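Local coordinates for molybdopterin-guanine dinucleotide biosynthesis protein A (MobA) (PDB 3NGW), which probably binds GTP and acts as a nucleotidyltransferase in the biosynthesis of the molybdenum cofactor, at residues V5-V10 / A89-P94; V42-D47 / E61-L66; A79-G84 / A134-E139; E99-L104 / P125-Y130. One frame throughout, in Å; residues are numbered along the deposited sequence.

Interaction 1. Residues V5-V10 / A89-P94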
loop_
_atom_site.group_PDB
_atom_site.type_symbol
_atom_site.label_atom_id
_atom_site.label_comp_id
_atom_site.label_asym_id
_atom_site.label_seq_id
_atom_site.Cartn_x
_atom_site.Cartn_y
_atom_site.Cartn_z
ATOM N N VAL A 5 5.060 -2.063 -0.236
ATOM C CA VAL A 5 4.558 -0.919 -0.989
ATOM C C VAL A 5 4.014 -1.374 -2.344
ATOM O O VAL A 5 4.736 -1.964 -3.146
ATOM C CB VAL A 5 5.675 0.132 -1.193
ATOM C CG1 VAL A 5 5.107 1.400 -1.838
ATOM C CG2 VAL A 5 6.314 0.474 0.161
ATOM N N LEU A 6 2.729 -1.120 -2.579
ATOM C CA LEU A 6 2.085 -1.511 -3.829
ATOM C C LEU A 6 2.343 -0.435 -4.885
ATOM O O LEU A 6 1.785 0.660 -4.802
ATOM C CB LEU A 6 0.576 -1.692 -3.605
ATOM C CG LEU A 6 0.133 -2.653 -2.498
ATOM C CD1 LEU A 6 -1.382 -2.643 -2.394
ATOM C CD2 LEU A 6 0.627 -4.060 -2.782
ATOM N N VAL A 7 3.180 -0.747 -5.876
ATOM C CA VAL A 7 3.527 0.216 -6.925
ATOM C C VAL A 7 3.148 -0.227 -8.336
ATOM O O VAL A 7 3.612 0.353 -9.318
ATOM C CB VAL A 7 5.053 0.526 -6.920
ATOM C CG1 VAL A 7 5.518 0.846 -5.507
ATOM C CG2 VAL A 7 5.839 -0.645 -7.496
ATOM N N GLY A 8 2.302 -1.244 -8.438
ATOM C CA GLY A 8 1.902 -1.728 -9.747
ATOM C C GLY A 8 0.740 -0.971 -10.355
ATOM O O GLY A 8 0.293 -1.267 -11.468
ATOM N N GLY A 9 0.246 0.013 -9.615
ATOM C CA GLY A 9 -0.866 0.802 -10.097
ATOM C C GLY A 9 -0.564 1.487 -11.416
ATOM O O GLY A 9 0.464 2.146 -11.572
ATOM N N VAL A 10 -1.460 1.316 -12.378
ATOM C CA VAL A 10 -1.298 1.950 -13.675
ATOM C C VAL A 10 -2.173 3.205 -13.677
ATOM O O VAL A 10 -3.400 3.120 -13.603
ATOM C CB VAL A 10 -1.716 0.997 -14.824
ATOM C CG1 VAL A 10 -3.104 0.424 -14.560
ATOM C CG2 VAL A 10 -1.689 1.743 -16.146
ATOM N N ALA A 89 1.076 -0.294 1.988
ATOM C CA ALA A 89 0.957 1.114 1.690
ATOM C C ALA A 89 1.018 1.218 0.176
ATOM O O ALA A 89 1.912 0.661 -0.458
ATOM C CB ALA A 89 2.092 1.884 2.321
ATOM N N ALA A 90 0.051 1.906 -0.412
ATOM C CA ALA A 90 0.044 2.058 -1.850
ATOM C C ALA A 90 0.856 3.289 -2.225
ATOM O O ALA A 90 0.932 4.256 -1.462
ATOM C CB ALA A 90 -1.374 2.183 -2.346
ATOM N N ILE A 91 1.478 3.234 -3.394
ATOM C CA ILE A 91 2.271 4.336 -3.898
ATOM C C ILE A 91 1.365 5.543 -4.120
ATOM O O ILE A 91 1.838 6.673 -4.161
ATOM C CB ILE A 91 2.929 3.962 -5.236
ATOM C CG1 ILE A 91 3.938 5.029 -5.640
ATOM C CG2 ILE A 91 1.862 3.832 -6.314
ATOM C CD1 ILE A 91 4.834 4.617 -6.800
ATOM N N ASP A 92 0.065 5.288 -4.262
ATOM C CA ASP A 92 -0.918 6.341 -4.487
ATOM C C ASP A 92 -0.973 7.324 -3.324
ATOM O O ASP A 92 -1.492 8.431 -3.465
ATOM C CB ASP A 92 -2.312 5.742 -4.701
ATOM C CG ASP A 92 -2.343 4.698 -5.805
ATOM O OD1 ASP A 92 -1.652 3.661 -5.676
ATOM O OD2 ASP A 92 -3.066 4.907 -6.802
HETATM N N MSE A 93 -0.453 6.915 -2.174
HETATM C CA MSE A 93 -0.424 7.766 -0.988
HETATM C C MSE A 93 1.045 8.104 -0.696
HETATM O O MSE A 93 1.720 7.387 0.040
HETATM C CB MSE A 93 -1.058 7.020 0.194
HETATM C CG MSE A 93 -2.565 6.843 0.066
HETATM SE SE MSE A 93 -3.379 5.648 1.367
HETATM C CE MSE A 93 -3.540 4.057 0.266
ATOM N N PRO A 94 1.557 9.200 -1.277
ATOM C CA PRO A 94 2.949 9.617 -1.083
ATOM C C PRO A 94 3.257 10.366 0.209
ATOM O O PRO A 94 4.425 10.583 0.524
ATOM C CB PRO A 94 3.201 10.493 -2.294
ATOM C CG PRO A 94 1.910 11.227 -2.383
ATOM C CD PRO A 94 0.892 10.098 -2.236
#

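Interaction 2. Residues V42-D47 / E61-L66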
loop_
_atom_site.group_PDB
_atom_site.type_symbol
_atom_site.label_atom_id
_atom_site.label_comp_id
_atom_site.label_asym_id
_atom_site.label_seq_id
_atom_site.Cartn_x
_atom_site.Cartn_y
_atom_site.Cartn_z
ATOM N N VAL A 42 9.536 -4.299 0.790
ATOM C CA VAL A 42 9.551 -4.880 -0.547
ATOM C C VAL A 42 8.565 -4.038 -1.332
ATOM O O VAL A 42 7.585 -3.542 -0.785
ATOM C CB VAL A 42 9.096 -6.367 -0.610
ATOM C CG1 VAL A 42 10.075 -7.242 0.133
ATOM C CG2 VAL A 42 7.685 -6.519 -0.062
ATOM N N PHE A 43 8.850 -3.851 -2.610
ATOM C CA PHE A 43 7.978 -3.082 -3.472
ATOM C C PHE A 43 7.317 -4.083 -4.402
ATOM O O PHE A 43 7.989 -4.757 -5.186
ATOM C CB PHE A 43 8.801 -2.056 -4.235
ATOM C CG PHE A 43 9.414 -1.014 -3.349
ATOM C CD1 PHE A 43 8.731 0.164 -3.055
ATOM C CD2 PHE A 43 10.649 -1.241 -2.749
ATOM C CE1 PHE A 43 9.275 1.109 -2.165
ATOM C CE2 PHE A 43 11.202 -0.315 -1.863
ATOM C CZ PHE A 43 10.515 0.863 -1.568
ATOM N N VAL A 44 5.996 -4.191 -4.285
ATOM C CA VAL A 44 5.225 -5.138 -5.076
ATOM C C VAL A 44 4.753 -4.574 -6.409
ATOM O O VAL A 44 3.890 -3.697 -6.463
ATOM C CB VAL A 44 4.003 -5.632 -4.286
ATOM C CG1 VAL A 44 3.327 -6.779 -5.041
ATOM C CG2 VAL A 44 4.440 -6.074 -2.898
ATOM N N CYS A 45 5.332 -5.099 -7.482
ATOM C CA CYS A 45 5.016 -4.676 -8.841
ATOM C C CYS A 45 3.864 -5.479 -9.417
ATOM O O CYS A 45 3.535 -6.554 -8.912
ATOM C CB CYS A 45 6.248 -4.848 -9.730
ATOM S SG CYS A 45 7.722 -4.059 -9.059
ATOM N N ARG A 46 3.262 -4.970 -10.487
ATOM C CA ARG A 46 2.141 -5.661 -11.124
ATOM C C ARG A 46 2.566 -6.939 -11.836
ATOM O O ARG A 46 1.761 -7.854 -11.999
ATOM C CB ARG A 46 1.441 -4.729 -12.108
ATOM C CG ARG A 46 2.360 -4.137 -13.125
ATOM C CD ARG A 46 1.603 -3.302 -14.115
ATOM N NE ARG A 46 2.548 -2.577 -14.943
ATOM C CZ ARG A 46 2.989 -1.351 -14.684
ATOM N NH1 ARG A 46 2.554 -0.691 -13.615
ATOM N NH2 ARG A 46 3.894 -0.800 -15.481
ATOM N N ASP A 47 3.825 -6.998 -12.259
ATOM C CA ASP A 47 4.361 -8.181 -12.932
ATOM C C ASP A 47 5.877 -8.114 -12.933
ATOM O O ASP A 47 6.456 -7.072 -12.636
ATOM C CB ASP A 47 3.836 -8.282 -14.367
ATOM C CG ASP A 47 4.163 -7.063 -15.194
ATOM O OD1 ASP A 47 3.536 -6.883 -16.255
ATOM O OD2 ASP A 47 5.048 -6.289 -14.792
ATOM N N GLU A 61 14.236 -4.139 -3.145
ATOM C CA GLU A 61 13.634 -5.448 -3.339
ATOM C C GLU A 61 12.289 -5.338 -4.081
ATOM O O GLU A 61 11.294 -4.899 -3.509
ATOM C CB GLU A 61 13.451 -6.104 -1.962
ATOM C CG GLU A 61 12.809 -7.489 -1.959
ATOM C CD GLU A 61 13.819 -8.622 -1.813
ATOM O OE1 GLU A 61 14.725 -8.723 -2.665
ATOM O OE2 GLU A 61 13.699 -9.412 -0.850
ATOM N N PHE A 62 12.270 -5.716 -5.358
ATOM C CA PHE A 62 11.045 -5.670 -6.151
ATOM C C PHE A 62 10.513 -7.066 -6.383
ATOM O O PHE A 62 11.198 -7.912 -6.952
ATOM C CB PHE A 62 11.277 -4.996 -7.504
ATOM C CG PHE A 62 11.653 -3.556 -7.402
ATOM C CD1 PHE A 62 12.979 -3.163 -7.560
ATOM C CD2 PHE A 62 10.696 -2.596 -7.102
ATOM C CE1 PHE A 62 13.356 -1.832 -7.431
ATOM C CE2 PHE A 62 11.058 -1.259 -6.969
ATOM C CZ PHE A 62 12.401 -0.875 -7.129
ATOM N N ILE A 63 9.284 -7.301 -5.943
ATOM C CA ILE A 63 8.663 -8.608 -6.092
ATOM C C ILE A 63 7.352 -8.509 -6.890
ATOM O O ILE A 63 6.910 -7.415 -7.242
ATOM C CB ILE A 63 8.407 -9.232 -4.693
ATOM C CG1 ILE A 63 7.417 -8.375 -3.895
ATOM C CG2 ILE A 63 9.725 -9.308 -3.923
ATOM C CD1 ILE A 63 6.979 -9.004 -2.585
ATOM N N TRP A 64 6.737 -9.655 -7.165
ATOM C CA TRP A 64 5.498 -9.699 -7.925
ATOM C C TRP A 64 4.758 -10.996 -7.599
ATOM O O TRP A 64 5.358 -11.926 -7.059
ATOM C CB TRP A 64 5.818 -9.622 -9.421
ATOM C CG TRP A 64 6.643 -10.782 -9.925
ATOM C CD1 TRP A 64 6.177 -11.990 -10.371
ATOM C CD2 TRP A 64 8.076 -10.863 -9.990
ATOM N NE1 TRP A 64 7.227 -12.813 -10.709
ATOM C CE2 TRP A 64 8.403 -12.144 -10.486
ATOM C CE3 TRP A 64 9.112 -9.975 -9.681
ATOM C CZ2 TRP A 64 9.716 -12.564 -10.675
ATOM C CZ3 TRP A 64 10.426 -10.390 -9.869
ATOM C CH2 TRP A 64 10.716 -11.677 -10.365
ATOM N N ASP A 65 3.461 -11.052 -7.908
ATOM C CA ASP A 65 2.657 -12.251 -7.652
ATOM C C ASP A 65 3.152 -13.388 -8.545
ATOM O O ASP A 65 3.086 -13.295 -9.772
ATOM C CB ASP A 65 1.178 -11.979 -7.940
ATOM C CG ASP A 65 0.264 -13.090 -7.420
ATOM O OD1 ASP A 65 0.124 -13.222 -6.183
ATOM O OD2 ASP A 65 -0.309 -13.834 -8.243
ATOM N N LEU A 66 3.630 -14.461 -7.916
ATOM C CA LEU A 66 4.171 -15.620 -8.632
ATOM C C LEU A 66 3.240 -16.150 -9.715
ATOM O O LEU A 66 3.692 -16.520 -10.798
ATOM C CB LEU A 66 4.487 -16.761 -7.655
ATOM C CG LEU A 66 5.772 -17.575 -7.902
ATOM C CD1 LEU A 66 5.757 -18.831 -7.019
ATOM C CD2 LEU A 66 5.890 -17.978 -9.368
HETATM O O HOH W 1 2.322 -8.919 -8.857
#

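Interaction 3. Residues A79-G84 / A134-E139. With CA (calcium ion), chain B.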
loop_
_atom_site.group_PDB
_atom_site.type_symbol
_atom_site.label_atom_id
_atom_site.label_comp_id
_atom_site.label_asym_id
_atom_site.label_seq_id
_atom_site.Cartn_x
_atom_site.Cartn_y
_atom_site.Cartn_z
ATOM N N ALA A 79 2.978 -10.114 -1.114
ATOM C CA ALA A 79 3.807 -9.702 0.017
ATOM C C ALA A 79 3.689 -10.699 1.171
ATOM O O ALA A 79 4.683 -11.044 1.796
ATOM C CB ALA A 79 3.408 -8.295 0.484
ATOM N N LEU A 80 2.477 -11.162 1.460
ATOM C CA LEU A 80 2.312 -12.121 2.540
ATOM C C LEU A 80 3.064 -13.416 2.254
ATOM O O LEU A 80 3.666 -14.001 3.159
ATOM C CB LEU A 80 0.832 -12.414 2.782
ATOM C CG LEU A 80 0.051 -11.189 3.268
ATOM C CD1 LEU A 80 -1.394 -11.566 3.460
ATOM C CD2 LEU A 80 0.641 -10.657 4.569
ATOM N N ARG A 81 3.044 -13.862 0.997
ATOM C CA ARG A 81 3.742 -15.094 0.620
ATOM C C ARG A 81 5.259 -14.890 0.593
ATOM O O ARG A 81 6.023 -15.847 0.686
ATOM C CB ARG A 81 3.273 -15.584 -0.759
ATOM C CG ARG A 81 1.808 -15.978 -0.836
ATOM C CD ARG A 81 1.453 -17.079 0.150
ATOM N NE ARG A 81 0.069 -17.532 -0.017
ATOM C CZ ARG A 81 -0.605 -18.245 0.884
ATOM N NH1 ARG A 81 -0.035 -18.594 2.032
ATOM N NH2 ARG A 81 -1.852 -18.615 0.639
ATOM N N HIS A 82 5.689 -13.641 0.470
ATOM C CA HIS A 82 7.109 -13.321 0.430
ATOM C C HIS A 82 7.786 -13.301 1.796
ATOM O O HIS A 82 8.814 -13.945 1.986
ATOM C CB HIS A 82 7.329 -11.968 -0.242
ATOM C CG HIS A 82 8.762 -11.549 -0.276
ATOM N ND1 HIS A 82 9.711 -12.204 -1.037
ATOM C CD2 HIS A 82 9.426 -10.584 0.400
ATOM C CE1 HIS A 82 10.892 -11.661 -0.824
ATOM N NE2 HIS A 82 10.748 -10.674 0.045
ATOM N N PHE A 83 7.227 -12.550 2.741
ATOM C CA PHE A 83 7.833 -12.476 4.057
ATOM C C PHE A 83 6.886 -12.434 5.252
ATOM O O PHE A 83 7.292 -12.069 6.355
ATOM C CB PHE A 83 8.829 -11.301 4.122
ATOM C CG PHE A 83 8.222 -9.934 3.878
ATOM C CD1 PHE A 83 6.855 -9.765 3.713
ATOM C CD2 PHE A 83 9.044 -8.806 3.826
ATOM C CE1 PHE A 83 6.317 -8.492 3.503
ATOM C CE2 PHE A 83 8.513 -7.529 3.616
ATOM C CZ PHE A 83 7.150 -7.375 3.452
ATOM N N GLY A 84 5.632 -12.820 5.043
ATOM C CA GLY A 84 4.671 -12.845 6.133
ATOM C C GLY A 84 3.902 -11.566 6.423
ATOM O O GLY A 84 3.599 -10.792 5.514
ATOM N N ALA A 134 -4.139 -14.237 6.777
ATOM C CA ALA A 134 -5.113 -13.666 5.856
ATOM C C ALA A 134 -4.824 -14.027 4.397
ATOM O O ALA A 134 -5.666 -13.825 3.529
ATOM C CB ALA A 134 -5.125 -12.157 6.012
ATOM N N ALA A 135 -3.639 -14.566 4.130
ATOM C CA ALA A 135 -3.239 -14.913 2.767
ATOM C C ALA A 135 -4.107 -15.922 2.005
ATOM O O ALA A 135 -4.313 -15.764 0.802
ATOM C CB ALA A 135 -1.790 -15.386 2.758
ATOM N N ASP A 136 -4.606 -16.952 2.680
ATOM C CA ASP A 136 -5.422 -17.949 2.003
ATOM C C ASP A 136 -6.701 -17.380 1.423
ATOM O O ASP A 136 -7.043 -17.658 0.279
ATOM C CB ASP A 136 -5.776 -19.101 2.946
ATOM C CG ASP A 136 -4.572 -19.927 3.334
ATOM O OD1 ASP A 136 -3.723 -20.187 2.455
ATOM O OD2 ASP A 136 -4.477 -20.323 4.518
ATOM N N GLU A 137 -7.416 -16.596 2.220
ATOM C CA GLU A 137 -8.661 -16.005 1.757
ATOM C C GLU A 137 -8.407 -15.037 0.596
ATOM O O GLU A 137 -9.218 -14.936 -0.331
ATOM C CB GLU A 137 -9.370 -15.292 2.910
ATOM C CG GLU A 137 -10.869 -15.526 2.922
ATOM C CD GLU A 137 -11.231 -17.000 2.786
ATOM O OE1 GLU A 137 -10.791 -17.812 3.638
ATOM O OE2 GLU A 137 -11.949 -17.342 1.821
ATOM N N LEU A 138 -7.278 -14.335 0.641
ATOM C CA LEU A 138 -6.923 -13.401 -0.423
ATOM C C LEU A 138 -6.585 -14.167 -1.691
ATOM O O LEU A 138 -6.953 -13.759 -2.789
ATOM C CB LEU A 138 -5.724 -12.533 -0.013
ATOM C CG LEU A 138 -5.952 -11.532 1.126
ATOM C CD1 LEU A 138 -4.696 -10.689 1.340
ATOM C CD2 LEU A 138 -7.125 -10.629 0.777
ATOM N N GLU A 139 -5.887 -15.285 -1.537
ATOM C CA GLU A 139 -5.502 -16.093 -2.684
ATOM C C GLU A 139 -6.707 -16.757 -3.333
ATOM O O GLU A 139 -6.760 -16.883 -4.553
ATOM C CB GLU A 139 -4.498 -17.155 -2.271
ATOM C CG GLU A 139 -4.102 -18.070 -3.397
ATOM C CD GLU A 139 -2.968 -18.974 -3.000
ATOM O OE1 GLU A 139 -2.980 -19.478 -1.857
ATOM O OE2 GLU A 139 -2.062 -19.195 -3.832
HETATM CA CA CA B . -2.429 -22.208 4.126
HETATM O O HOH W 2 -1.063 -19.698 4.378
HETATM O O HOH W 3 -3.349 -23.453 1.820
HETATM O O HOH W 4 -0.744 -21.488 2.295
#

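Interaction 4. Residues E99-L104 / P125-Y130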
loop_
_atom_site.group_PDB
_atom_site.type_symbol
_atom_site.label_atom_id
_atom_site.label_comp_id
_atom_site.label_asym_id
_atom_site.label_seq_id
_atom_site.Cartn_x
_atom_site.Cartn_y
_atom_site.Cartn_z
ATOM N N GLU A 99 5.090 7.066 11.310
ATOM C CA GLU A 99 4.580 6.903 12.659
ATOM C C GLU A 99 3.243 6.183 12.591
ATOM O O GLU A 99 2.958 5.320 13.422
ATOM C CB GLU A 99 4.381 8.255 13.354
ATOM C CG GLU A 99 5.522 9.273 13.183
ATOM C CD GLU A 99 5.497 9.967 11.818
ATOM O OE1 GLU A 99 6.014 9.387 10.837
ATOM O OE2 GLU A 99 4.943 11.090 11.731
ATOM N N VAL A 100 2.425 6.549 11.601
ATOM C CA VAL A 100 1.107 5.934 11.415
ATOM C C VAL A 100 1.281 4.443 11.131
ATOM O O VAL A 100 0.621 3.597 11.748
ATOM C CB VAL A 100 0.309 6.588 10.239
ATOM C CG1 VAL A 100 -0.986 5.817 9.994
ATOM C CG2 VAL A 100 -0.018 8.041 10.565
ATOM N N LEU A 101 2.194 4.121 10.218
ATOM C CA LEU A 101 2.450 2.728 9.859
ATOM C C LEU A 101 2.957 1.930 11.045
ATOM O O LEU A 101 2.471 0.833 11.325
ATOM C CB LEU A 101 3.461 2.647 8.710
ATOM C CG LEU A 101 2.881 2.848 7.302
ATOM C CD1 LEU A 101 4.000 2.948 6.286
ATOM C CD2 LEU A 101 1.960 1.682 6.964
ATOM N N GLU A 102 3.943 2.485 11.738
ATOM C CA GLU A 102 4.519 1.824 12.899
ATOM C C GLU A 102 3.393 1.456 13.873
ATOM O O GLU A 102 3.332 0.338 14.383
ATOM C CB GLU A 102 5.535 2.752 13.572
ATOM C CG GLU A 102 6.745 2.027 14.133
ATOM C CD GLU A 102 8.013 2.259 13.324
ATOM O OE1 GLU A 102 8.845 1.323 13.244
ATOM O OE2 GLU A 102 8.189 3.379 12.786
ATOM N N HIS A 103 2.489 2.397 14.115
ATOM C CA HIS A 103 1.376 2.144 15.020
ATOM C C HIS A 103 0.506 0.993 14.509
ATOM O O HIS A 103 0.227 0.046 15.244
ATOM C CB HIS A 103 0.531 3.408 15.176
ATOM C CG HIS A 103 -0.600 3.262 16.146
ATOM N ND1 HIS A 103 -0.406 2.994 17.486
ATOM C CD2 HIS A 103 -1.941 3.337 15.969
ATOM C CE1 HIS A 103 -1.577 2.908 18.089
ATOM N NE2 HIS A 103 -2.526 3.112 17.191
ATOM N N LEU A 104 0.087 1.073 13.245
ATOM C CA LEU A 104 -0.751 0.037 12.650
ATOM C C LEU A 104 -0.155 -1.361 12.786
ATOM O O LEU A 104 -0.864 -2.308 13.132
ATOM C CB LEU A 104 -1.011 0.352 11.170
ATOM C CG LEU A 104 -1.914 1.563 10.903
ATOM C CD1 LEU A 104 -2.083 1.791 9.408
ATOM C CD2 LEU A 104 -3.277 1.327 11.566
ATOM N N PRO A 125 -8.212 -0.176 2.790
ATOM C CA PRO A 125 -7.433 -1.417 2.721
ATOM C C PRO A 125 -5.986 -1.328 2.239
ATOM O O PRO A 125 -5.184 -2.213 2.544
ATOM C CB PRO A 125 -8.269 -2.299 1.795
ATOM C CG PRO A 125 -9.657 -1.731 1.903
ATOM C CD PRO A 125 -9.386 -0.253 1.902
ATOM N N LEU A 126 -5.658 -0.287 1.477
ATOM C CA LEU A 126 -4.309 -0.144 0.955
ATOM C C LEU A 126 -3.390 0.650 1.878
ATOM O O LEU A 126 -2.364 1.180 1.459
ATOM C CB LEU A 126 -4.351 0.479 -0.444
ATOM C CG LEU A 126 -5.135 -0.377 -1.439
ATOM C CD1 LEU A 126 -4.946 0.146 -2.841
ATOM C CD2 LEU A 126 -4.655 -1.823 -1.347
ATOM N N LEU A 127 -3.767 0.717 3.146
ATOM C CA LEU A 127 -2.973 1.400 4.153
ATOM C C LEU A 127 -3.372 0.732 5.463
ATOM O O LEU A 127 -3.999 1.343 6.329
ATOM C CB LEU A 127 -3.298 2.894 4.166
ATOM C CG LEU A 127 -2.239 3.851 4.726
ATOM C CD1 LEU A 127 -2.353 3.976 6.214
ATOM C CD2 LEU A 127 -0.860 3.351 4.327
ATOM N N ALA A 128 -3.015 -0.547 5.579
ATOM C CA ALA A 128 -3.343 -1.339 6.762
ATOM C C ALA A 128 -2.405 -2.521 7.010
ATOM O O ALA A 128 -1.553 -2.854 6.189
ATOM C CB ALA A 128 -4.774 -1.843 6.653
ATOM N N TYR A 129 -2.594 -3.145 8.167
ATOM C CA TYR A 129 -1.823 -4.300 8.595
ATOM C C TYR A 129 -2.507 -5.595 8.148
ATOM O O TYR A 129 -3.728 -5.739 8.264
ATOM C CB TYR A 129 -1.704 -4.292 10.122
ATOM C CG TYR A 129 -1.255 -5.612 10.709
ATOM C CD1 TYR A 129 0.099 -5.955 10.779
ATOM C CD2 TYR A 129 -2.193 -6.557 11.121
ATOM C CE1 TYR A 129 0.497 -7.221 11.244
ATOM C CE2 TYR A 129 -1.803 -7.809 11.577
ATOM C CZ TYR A 129 -0.466 -8.135 11.634
ATOM O OH TYR A 129 -0.126 -9.393 12.067
ATOM N N TYR A 130 -1.717 -6.526 7.623
ATOM C CA TYR A 130 -2.226 -7.826 7.194
ATOM C C TYR A 130 -1.286 -8.878 7.771
ATOM O O TYR A 130 -0.068 -8.727 7.708
ATOM C CB TYR A 130 -2.256 -7.958 5.653
ATOM C CG TYR A 130 -3.294 -7.094 4.943
ATOM C CD1 TYR A 130 -3.024 -5.767 4.603
ATOM C CD2 TYR A 130 -4.566 -7.593 4.650
ATOM C CE1 TYR A 130 -3.996 -4.960 3.995
ATOM C CE2 TYR A 130 -5.539 -6.791 4.049
ATOM C CZ TYR A 130 -5.248 -5.481 3.729
ATOM O OH TYR A 130 -6.221 -4.685 3.167
#

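Interaction 1. Residues V5-V10 / A89-P94
Leu-6 is gripped on both its backbone polar atoms by segment 89-94. Here the central parallel strands of a GT-A-type nucleotidyltransferase fold end side by side. Leu-6 N donates to Ala-89 O at 2.9 Å, and Leu-6 O accepts from Ile-91 N at 2.9 Å. Val-5 CA adds a C-H contact to Ala-89 O at 3.1 Å. Tight packing continues at Ile-91, which crosses Val-7 at about a right angle. Its CG1 is anti to the backbone N (chi1 -171°), which brings CD1 to 4.0 Å from Val-7 CG1. The other branch, CG2, lies 4.0 Å from Val-7 CA. Cutting Ile-91 back to an alanine would probably open a gap beside Val-7 and lose the contact with Val-32 of helix 28-36. The loose side begins at Gly-8, where the chains part. Gly-9 and Val-10 are poorly ordered, and Val-10 is exposed. This glycine-rich run is consistent with the nucleotide-binding loop of the family. Across from it, Asp-92 is partly exposed, and its OD2 forms a salt bridge with Lys-18. Asp-92 sits in a type I turn, closed by the N of selenomethionine Met-93 donating to Ala-90 O at 3.1 Å.

Interaction 2. Residues V42-D47 / E61-L66
Phe-43 and Val-44 lie opposite Phe-62 and Ile-63 in parallel strands. Phe-43 N donates to Glu-61 O at 2.8 Å, nearly straight at 174° at the hydrogen. Ile-63 N donates to Phe-43 O at 3.0 Å. Cys-45 N continues the ladder to Ile-63 O at 2.8 Å. On one face of the sheet, Phe-62 lies beside Phe-43. Phe-62 CD2 touches Phe-43 CB at 3.5 Å, with CE2 close behind. The two rings meet obliquely, their planes 42° apart. Cys-45 SG approaches the same Phe-62 CD2 obliquely from the other side of the ring plane, 3.8 Å away, in a sulfur-aromatic contact. A serine in place of Phe-62 would probably leave Cys-45 SG without its ring and open a gap toward Leu-54 of helix 48-55. That helix links the two strands, so the contact closes a beta-alpha-beta unit at the edge of the main sheet. On the other face, Ile-63 CG1 sits between the backbone N and the carbonyl carbon (chi1 63°). This swings CD1 to 3.6 Å from Val-42 CG2 and also against Val-44 CG2. Val-42 CG1 runs alongside the bent chain of Glu-61. Beyond the strands, Trp-64 CB packs on the backbone of Asp-47, whose OD2 caps Gln-50 N at the start of helix 48-55. A water bridges the separating chains, donating to Cys-45 O at 2.7 Å and accepting from Asp-65 N at 2.6 Å.

Interaction 3. Residues A79-G84 / A134-E139
Arg-81 lays one face of its guanidinium over the methyl of Ala-135. Ala-135 CB stands 3.6 Å above the plane, over its centre. The arginine chain bends at CB-CG (chi2 -58°), and this helps bring the flat group across to helix 135-143. NH2 then serves two acids one turn apart. It donates to Asp-136 OD1 at 3.0 Å, nearly straight at 168° and within the guanidinium plane. It also donates to Glu-139 OE1 at 2.9 Å, but that bond is more bent and tilted out of the plane. Both carboxylate oxygens are met from above their own planes. The three residues form a salt-bridge network. Further in, Leu-80 supplies the apolar part. Its CD1 lies 3.9 Å from Ala-135 CB and 4.0 Å from Leu-138 CD1, and Leu-138 also touches Ile-73 and Ile-76 of helix 72-83. The N-to-C directions of 79-83 and 135-139 are 139° apart, nearer antiparallel than parallel. The packing joins helix 72-83 to helix 135-143 on the flank of the domain. On the outer side, Asp-136 OD2 binds a calcium ion at 2.8 Å, a long distance for calcium, and three waters also bind it. One of these waters accepts from Arg-81 NH1 at 2.8 Å. The Asp-136 carboxylate therefore lies between a guanidinium and a metal, two positive neighbours that would favour its charged form. Arg-81 and the calcium share the negative charge of Asp-136, while Glu-139 probably helps to offset the positive charge of the arginine.

Interaction 4. Residues E99-L104 / P125-Y130
Val-100 is the first residue of helix 98-111 to meet segment 125-130: its CG1 comes within 4.4 Å of Leu-127 CD1. Leu-101 follows on the next side of the helix. Its CD2 reaches Leu-127 CD2 at 4.2 Å, and it also touches Val-87 of strand 86-90. One turn on from Val-100, Leu-104 makes the closest packing. It crosses Leu-127 at about a right angle. Its CD1 lies 3.9 Å from Leu-127 CD1 and 3.7 Å from Leu-127 O. With chi1 at -157°, Leu-127 turns CG away from its own backbone N and carries both methyls to the helix: CD1 to Val-100 and Leu-104, CD2 to Leu-101. The backbone O of Leu-104 rests 3.7 Å from Tyr-129 CB. The Tyr-129 ring then leads away from 99-104, and its OH bonds to Glu-109 OE2. The chain turns a corner at Ala-128, whose methyl points away from the helix and onto strand 115-119. The contact is buried and apolar. It lays helix 98-111 over strand 129-130 of the main sheet. That mixed sheet, with strand 129-130 reversed between 86-90 and 115-119, is characteristic of the GT-A-type nucleotidyltransferase fold.

Interactions 1, 2 and 4 share the main sheet. Strands 2-6 and 40-44 join interaction 1 to interaction 2, with a probable hydrogen bond from Val-44 N to Val-5 O at 2.8 Å. Interaction 4 meets interaction 1 through Leu-126 CD2, 3.5 Å from Leu-6 CD1. Interaction 3 lies on a helical layer. It touches interaction 2 where His-82 CD2 is 3.4 Å from Val-42 CG1. Interaction 1 is the central one, its centre about 5 Å from the centre of the chain. The Ile-91 side chain is about 12 Å from that of Asp-184, a calcium-binding residue whose metal is not bound to this chain here. The calcium of interaction 3, at Asp-136, is a different site.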